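Local coordinates for UTP-glucose-1-phosphate uridylyltransferase 2 (Trypanosoma brucei, PDB 3GUE), which probably catalyses the reversible formation of UDP-glucose and diphosphate from glucose 1-phosphate and UTP, at residues Gly10-Met19 with Val165-Val176. Residues are numbered along the deposited sequence; the frame is centred on the assembly and turned at random.
Sequences GAALACLEKM and VPKIRQDNFFPV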
loop_
_atom_site.group_PDB
_atom_site.type_symbol
_atom_site.label_atom_id
_atom_site.label_comp_id
_atom_site.label_asym_id
_atom_site.label_seq_id
_atom_site.Cartn_x
_atom_site.Cartn_y
_atom_site.Cartn_z
ATOM N N GLY A 10 28.977 -11.477 13.265
ATOM C CA GLY A 10 29.473 -11.857 11.937
ATOM C C GLY A 10 28.382 -11.685 10.882
ATOM O O GLY A 10 28.681 -11.282 9.744
ATOM N N ALA A 11 27.130 -11.984 11.270
ATOM C CA ALA A 11 25.937 -11.824 10.401
ATOM C C ALA A 11 25.684 -10.366 9.993
ATOM O O ALA A 11 25.274 -10.094 8.861
ATOM C CB ALA A 11 24.690 -12.386 11.081
ATOM N N ALA A 12 25.917 -9.452 10.925
ATOM C CA ALA A 12 25.725 -8.004 10.697
ATOM C C ALA A 12 26.816 -7.443 9.809
ATOM O O ALA A 12 26.557 -6.672 8.875
ATOM C CB ALA A 12 25.668 -7.266 12.039
ATOM N N LEU A 13 28.052 -7.864 10.064
ATOM C CA LEU A 13 29.186 -7.484 9.225
ATOM C C LEU A 13 29.024 -7.978 7.772
ATOM O O LEU A 13 29.291 -7.239 6.798
ATOM C CB LEU A 13 30.507 -7.979 9.873
ATOM C CG LEU A 13 31.794 -7.411 9.290
ATOM C CD1 LEU A 13 31.697 -5.915 9.440
ATOM C CD2 LEU A 13 33.027 -8.025 10.017
ATOM N N ALA A 14 28.564 -9.224 7.629
ATOM C CA ALA A 14 28.195 -9.761 6.321
ATOM C C ALA A 14 27.108 -8.919 5.605
ATOM O O ALA A 14 27.246 -8.657 4.396
ATOM C CB ALA A 14 27.763 -11.257 6.437
ATOM N N CYS A 15 26.060 -8.502 6.334
ATOM C CA CYS A 15 25.007 -7.630 5.775
ATOM C C CYS A 15 25.624 -6.286 5.410
ATOM O O CYS A 15 25.313 -5.724 4.364
ATOM C CB CYS A 15 23.811 -7.398 6.728
ATOM S SG CYS A 15 22.887 -8.893 7.207
ATOM N N LEU A 16 26.514 -5.809 6.270
ATOM C CA LEU A 16 27.121 -4.476 6.107
ATOM C C LEU A 16 27.893 -4.418 4.819
ATOM O O LEU A 16 27.707 -3.490 4.019
ATOM C CB LEU A 16 28.029 -4.134 7.302
ATOM C CG LEU A 16 28.749 -2.781 7.333
ATOM C CD1 LEU A 16 29.151 -2.494 8.751
ATOM C CD2 LEU A 16 30.002 -2.771 6.423
ATOM N N GLU A 17 28.750 -5.427 4.617
ATOM C CA GLU A 17 29.654 -5.478 3.491
ATOM C C GLU A 17 28.906 -5.679 2.198
ATOM O O GLU A 17 29.231 -5.045 1.207
ATOM C CB GLU A 17 30.734 -6.564 3.693
ATOM C CG GLU A 17 31.845 -6.163 4.667
ATOM C CD GLU A 17 32.871 -7.270 4.982
ATOM O OE1 GLU A 17 32.679 -8.450 4.617
ATOM O OE2 GLU A 17 33.893 -6.931 5.618
ATOM N N LYS A 18 27.892 -6.551 2.213
ATOM C CA LYS A 18 27.051 -6.784 1.041
ATOM C C LYS A 18 26.268 -5.520 0.644
ATOM O O LYS A 18 26.068 -5.269 -0.550
ATOM C CB LYS A 18 26.069 -7.935 1.311
ATOM C CG LYS A 18 25.205 -8.339 0.117
ATOM C CD LYS A 18 24.372 -9.587 0.406
ATOM C CE LYS A 18 23.928 -10.289 -0.898
ATOM N NZ LYS A 18 23.302 -11.605 -0.536
ATOM N N MET A 19 25.798 -4.754 1.636
ATOM C CA MET A 19 25.074 -3.497 1.369
ATOM C C MET A 19 25.988 -2.423 0.780
ATOM O O MET A 19 25.663 -1.781 -0.231
ATOM C CB MET A 19 24.358 -2.980 2.624
ATOM C CG MET A 19 23.166 -3.855 3.040
ATOM S SD MET A 19 22.432 -3.490 4.636
ATOM C CE MET A 19 21.247 -2.248 4.207
ATOM N N VAL A 165 17.626 -3.761 0.970
ATOM C CA VAL A 165 18.207 -4.426 2.116
ATOM C C VAL A 165 18.269 -5.936 1.816
ATOM O O VAL A 165 17.429 -6.466 1.097
ATOM C CB VAL A 165 17.444 -4.083 3.477
ATOM C CG1 VAL A 165 17.270 -2.575 3.665
ATOM C CG2 VAL A 165 16.105 -4.749 3.593
ATOM N N PRO A 166 19.283 -6.639 2.338
ATOM C CA PRO A 166 19.216 -8.071 2.026
ATOM C C PRO A 166 18.170 -8.804 2.865
ATOM O O PRO A 166 17.882 -8.398 4.000
ATOM C CB PRO A 166 20.638 -8.557 2.378
ATOM C CG PRO A 166 21.074 -7.676 3.470
ATOM C CD PRO A 166 20.477 -6.306 3.150
ATOM N N LYS A 167 17.551 -9.821 2.272
ATOM C CA LYS A 167 16.770 -10.816 3.002
ATOM C C LYS A 167 17.806 -11.565 3.824
ATOM O O LYS A 167 18.935 -11.755 3.361
ATOM C CB LYS A 167 16.110 -11.791 2.047
ATOM C CG LYS A 167 15.070 -11.152 1.139
ATOM C CD LYS A 167 14.542 -12.191 0.175
ATOM C CE LYS A 167 13.663 -11.538 -0.882
ATOM N NZ LYS A 167 13.028 -12.558 -1.774
ATOM N N ILE A 168 17.466 -11.937 5.052
ATOM C CA ILE A 168 18.465 -12.559 5.929
ATOM C C ILE A 168 17.934 -13.943 6.353
ATOM O O ILE A 168 16.741 -14.095 6.508
ATOM C CB ILE A 168 18.855 -11.636 7.121
ATOM C CG1 ILE A 168 17.642 -11.275 7.998
ATOM C CG2 ILE A 168 19.543 -10.313 6.593
ATOM C CD1 ILE A 168 18.033 -10.917 9.445
ATOM N N ARG A 169 18.810 -14.935 6.494
ATOM C CA ARG A 169 18.374 -16.304 6.821
ATOM C C ARG A 169 17.719 -16.331 8.204
ATOM O O ARG A 169 18.224 -15.717 9.157
ATOM C CB ARG A 169 19.559 -17.276 6.799
ATOM C CG ARG A 169 20.336 -17.435 5.482
ATOM C CD ARG A 169 21.497 -18.468 5.673
ATOM N NE ARG A 169 21.030 -19.789 6.149
ATOM C CZ ARG A 169 20.995 -20.911 5.432
ATOM N NH1 ARG A 169 21.427 -20.930 4.177
ATOM N NH2 ARG A 169 20.560 -22.039 5.988
ATOM N N GLN A 170 16.624 -17.068 8.336
ATOM C CA GLN A 170 15.945 -17.172 9.637
ATOM C C GLN A 170 16.795 -17.854 10.723
ATOM O O GLN A 170 16.644 -17.556 11.926
ATOM C CB GLN A 170 14.618 -17.903 9.492
ATOM C CG GLN A 170 13.464 -17.060 8.844
ATOM C CD GLN A 170 12.205 -17.825 8.753
ATOM O OE1 GLN A 170 12.083 -18.877 9.377
ATOM N NE2 GLN A 170 11.226 -17.319 7.976
ATOM N N ASP A 171 17.685 -18.753 10.304
ATOM C CA ASP A 171 18.555 -19.512 11.251
ATOM C C ASP A 171 19.769 -18.756 11.784
ATOM O O ASP A 171 19.953 -18.650 13.008
ATOM C CB ASP A 171 18.927 -20.923 10.724
ATOM C CG ASP A 171 19.721 -20.897 9.390
ATOM O OD1 ASP A 171 20.092 -19.806 8.901
ATOM O OD2 ASP A 171 19.990 -21.992 8.840
ATOM N N ASN A 172 20.580 -18.187 10.900
ATOM C CA ASN A 172 21.818 -17.528 11.354
ATOM C C ASN A 172 21.919 -16.018 11.077
ATOM O O ASN A 172 22.958 -15.397 11.363
ATOM C CB ASN A 172 23.089 -18.306 10.882
ATOM C CG ASN A 172 23.339 -18.226 9.365
ATOM O OD1 ASN A 172 22.867 -17.328 8.665
ATOM N ND2 ASN A 172 24.093 -19.164 8.863
ATOM N N PHE A 173 20.873 -15.457 10.478
ATOM C CA PHE A 173 20.744 -14.003 10.179
ATOM C C PHE A 173 21.759 -13.407 9.180
ATOM O O PHE A 173 21.856 -12.188 9.027
ATOM C CB PHE A 173 20.628 -13.166 11.478
ATOM C CG PHE A 173 19.624 -13.734 12.474
ATOM C CD1 PHE A 173 18.263 -13.458 12.345
ATOM C CD2 PHE A 173 20.041 -14.582 13.512
ATOM C CE1 PHE A 173 17.335 -13.994 13.250
ATOM C CE2 PHE A 173 19.104 -15.135 14.427
ATOM C CZ PHE A 173 17.757 -14.830 14.283
ATOM N N PHE A 174 22.492 -14.276 8.500
ATOM C CA PHE A 174 23.385 -13.845 7.412
ATOM C C PHE A 174 22.572 -13.432 6.197
ATOM O O PHE A 174 21.486 -13.935 6.020
ATOM C CB PHE A 174 24.349 -14.966 7.050
ATOM C CG PHE A 174 25.619 -14.954 7.880
ATOM C CD1 PHE A 174 26.829 -14.575 7.313
ATOM C CD2 PHE A 174 25.587 -15.313 9.229
ATOM C CE1 PHE A 174 28.009 -14.555 8.088
ATOM C CE2 PHE A 174 26.738 -15.295 10.021
ATOM C CZ PHE A 174 27.952 -14.902 9.454
ATOM N N PRO A 175 23.091 -12.530 5.343
ATOM C CA PRO A 175 22.296 -12.331 4.118
ATOM C C PRO A 175 22.239 -13.637 3.319
ATOM O O PRO A 175 23.239 -14.372 3.209
ATOM C CB PRO A 175 23.110 -11.298 3.316
ATOM C CG PRO A 175 24.051 -10.695 4.280
ATOM C CD PRO A 175 24.325 -11.738 5.333
ATOM N N VAL A 176 21.065 -13.898 2.760
ATOM C CA VAL A 176 20.807 -15.092 1.989
ATOM C C VAL A 176 21.573 -15.011 0.674
ATOM O O VAL A 176 21.836 -13.926 0.150
ATOM C CB VAL A 176 19.275 -15.318 1.798
ATOM C CG1 VAL A 176 18.658 -14.289 0.842
ATOM C CG2 VAL A 176 18.952 -16.774 1.390
#
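The F174 ring lies with one face over A11. A11 CA makes a CH-pi contact 3.7 Å from the ring centroid and 15° off its normal. G10 C and A14 CB approach the same ring obliquely. The F173 ring takes I168 CD1 in plane at its edge. F173 O, 3.5 Å from A11 CB, accepts a hydrogen bond from H36 of helix 26-40. The P175 ring lies against A14 and C15, CD on A14 CB and CG 3.5 Å from C15 CA. C15 SG stands beside its own backbone N (chi1 -61°) and reaches both P175 CG and I168 CG2.

The N-terminal helix 10-21 thus packs on strand 165-169 and on the loop that turns back beside it. This strand belongs to a four-stranded antiparallel sheet of the GT-A-type uridylyltransferase. In the loop, N172 OD1 accepts from F174 N at 3.1 Å, an Asx turn. R169 NE and NH2 bond D171 OD1 and OD2 in a salt bridge.

K18 runs extended past P175, its CD 3.6 Å from P175 CB. Its NZ forms a salt bridge with E185. M19 crosses P166 at about a right angle, CG 3.6 Å from P166 CD. M19 CE meets V165 CG1, and V165 also lines a pocket holding dimercaptobutanediol, probably from the crystallisation liquor.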